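Local coordinates for protein polyisoprenyl-teichoic acid--peptidoglycan teichoic acid transferase TagV (Bacillus subtilis, PDB 6UF3) that belongs to the LytR-CpsA-Psr family of bacterial proteins and has a mixed alpha/beta fold, at residues 2-6 against 34-38. Numbering follows the deposited sequence.
Sequences KKKPF and DPKNK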
loop_
_atom_site.group_PDB
_atom_site.type_symbol
_atom_site.label_atom_id
_atom_site.label_comp_id
_atom_site.label_asym_id
_atom_site.label_seq_id
_atom_site.Cartn_x
_atom_site.Cartn_y
_atom_site.Cartn_z
ATOM N N LYS A 2 21.014 0.589 -7.861
ATOM C CA LYS A 2 21.032 1.445 -9.037
ATOM C C LYS A 2 19.963 2.523 -8.921
ATOM O O LYS A 2 18.910 2.319 -8.310
ATOM C CB LYS A 2 20.833 0.607 -10.299
ATOM C CG LYS A 2 21.728 -0.626 -10.310
ATOM C CD LYS A 2 22.107 -1.063 -11.714
ATOM C CE LYS A 2 23.339 -1.954 -11.695
ATOM N NZ LYS A 2 23.671 -2.470 -13.047
ATOM N N LYS A 3 20.257 3.695 -9.488
ATOM C CA LYS A 3 19.354 4.840 -9.432
ATOM C C LYS A 3 18.245 4.779 -10.483
ATOM O O LYS A 3 17.555 5.782 -10.697
ATOM C CB LYS A 3 20.137 6.143 -9.596
ATOM C CG LYS A 3 21.245 6.354 -8.566
ATOM C CD LYS A 3 20.840 7.350 -7.484
ATOM C CE LYS A 3 22.061 7.883 -6.741
ATOM N NZ LYS A 3 22.877 6.793 -6.139
ATOM N N LYS A 4 18.068 3.641 -11.138
ATOM C CA LYS A 4 17.021 3.511 -12.141
ATOM C C LYS A 4 15.646 3.658 -11.481
ATOM O O LYS A 4 15.454 3.217 -10.346
ATOM C CB LYS A 4 17.157 2.154 -12.833
ATOM C CG LYS A 4 16.186 1.866 -13.960
ATOM C CD LYS A 4 16.516 0.532 -14.607
ATOM C CE LYS A 4 15.301 -0.072 -15.292
ATOM N NZ LYS A 4 14.735 -1.212 -14.513
ATOM N N PRO A 5 14.681 4.295 -12.149
ATOM C CA PRO A 5 13.322 4.347 -11.592
ATOM C C PRO A 5 12.767 2.950 -11.360
ATOM O O PRO A 5 13.034 2.022 -12.128
ATOM C CB PRO A 5 12.518 5.081 -12.671
ATOM C CG PRO A 5 13.542 5.832 -13.462
ATOM C CD PRO A 5 14.786 5.005 -13.434
ATOM N N PHE A 6 11.979 2.809 -10.300
ATOM C CA PHE A 6 11.419 1.496 -9.987
ATOM C C PHE A 6 10.145 1.655 -9.165
ATOM O O PHE A 6 9.858 2.715 -8.621
ATOM C CB PHE A 6 12.448 0.625 -9.256
ATOM C CG PHE A 6 12.692 1.035 -7.839
ATOM C CD1 PHE A 6 13.537 2.099 -7.546
ATOM C CD2 PHE A 6 12.100 0.352 -6.791
ATOM C CE1 PHE A 6 13.775 2.471 -6.232
ATOM C CE2 PHE A 6 12.327 0.727 -5.481
ATOM C CZ PHE A 6 13.164 1.786 -5.200
ATOM N N ASP A 34 11.617 7.802 -8.772
ATOM C CA ASP A 34 12.635 8.228 -9.724
ATOM C C ASP A 34 13.776 8.766 -8.871
ATOM O O ASP A 34 13.790 9.962 -8.508
ATOM C CB ASP A 34 12.086 9.273 -10.693
ATOM C CG ASP A 34 13.083 9.664 -11.766
ATOM O OD1 ASP A 34 14.218 9.141 -11.763
ATOM O OD2 ASP A 34 12.731 10.514 -12.610
ATOM N N PRO A 35 14.720 7.900 -8.467
ATOM C CA PRO A 35 15.757 8.338 -7.518
ATOM C C PRO A 35 16.710 9.366 -8.081
ATOM O O PRO A 35 17.213 10.211 -7.322
ATOM C CB PRO A 35 16.489 7.032 -7.166
ATOM C CG PRO A 35 15.486 5.952 -7.409
ATOM C CD PRO A 35 14.690 6.431 -8.614
ATOM N N LYS A 36 16.995 9.320 -9.384
ATOM C CA LYS A 36 17.881 10.324 -9.965
ATOM C C LYS A 36 17.338 11.730 -9.760
ATOM O O LYS A 36 18.115 12.679 -9.637
ATOM C CB LYS A 36 18.092 10.043 -11.453
ATOM C CG LYS A 36 19.280 9.134 -11.739
ATOM C CD LYS A 36 19.120 8.406 -13.067
ATOM C CE LYS A 36 20.151 7.298 -13.225
ATOM N NZ LYS A 36 19.628 6.174 -14.058
ATOM N N ASN A 37 16.014 11.876 -9.703
ATOM C CA ASN A 37 15.353 13.163 -9.532
ATOM C C ASN A 37 14.704 13.327 -8.167
ATOM O O ASN A 37 14.034 14.338 -7.935
ATOM C CB ASN A 37 14.294 13.352 -10.628
ATOM C CG ASN A 37 14.910 13.558 -11.991
ATOM O OD1 ASN A 37 15.816 14.375 -12.149
ATOM N ND2 ASN A 37 14.429 12.821 -12.983
ATOM N N LYS A 38 14.858 12.349 -7.272
ATOM C CA LYS A 38 14.283 12.388 -5.927
ATOM C C LYS A 38 12.775 12.631 -5.963
ATOM O O LYS A 38 12.245 13.453 -5.212
ATOM C CB LYS A 38 14.976 13.450 -5.060
ATOM C CG LYS A 38 16.434 13.182 -4.792
ATOM C CD LYS A 38 17.111 14.428 -4.236
ATOM C CE LYS A 38 18.014 14.112 -3.058
ATOM N NZ LYS A 38 18.949 12.981 -3.341
#
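The ring of Phe-6 meets Pro-35 at its edge, with CG of the proline near the ring plane and 4.1 Å from Phe-6 CE1, and the two side chains cross at about a right angle. Lys-4 O also lies at the edge, in plane. Phe-6 CG sits between its backbone N and carbonyl carbon (chi1 73°), which directs the ring edge to Lys-4 O and Pro-35; Leu-207 of helix 201-210 touches it too.

Pro-35 itself packs against main chain: its CD lies 3.6 Å from Lys-3 O and 3.7 Å from Lys-4 O. Ile-210, at the end of the same helix, touches both Pro-35 and Lys-3. The extended chain of Lys-36 passes Lys-3 CB, which its CG and CE both approach to 3.8 Å, while the Lys-3 chain bends away. Pro-5 CG approaches Asp-34 OD1 at 3.8 Å, the two side chains pointing the same way. Asp-34 OD2 accepts a hydrogen bond from Asn-37 ND2 (2.9 Å), arriving from above the carboxylate plane; with backbone bonds from Asn-37 N to Asp-34 O and Lys-38 N to Pro-35 O, it closes the turn.

The contact thus packs the lead-in to strand 6-13 against the hairpin turn after antiparallel strand 25-34, to whose Leu-33 Phe-6 is backbone-bonded. It exemplifies a turn bonded internally that meets its neighbour without hydrogen bonds, through carbons and carbonyl oxygens; Pro-35 CD, bonded to nitrogen, is probably slightly polarised, favouring its place beside them.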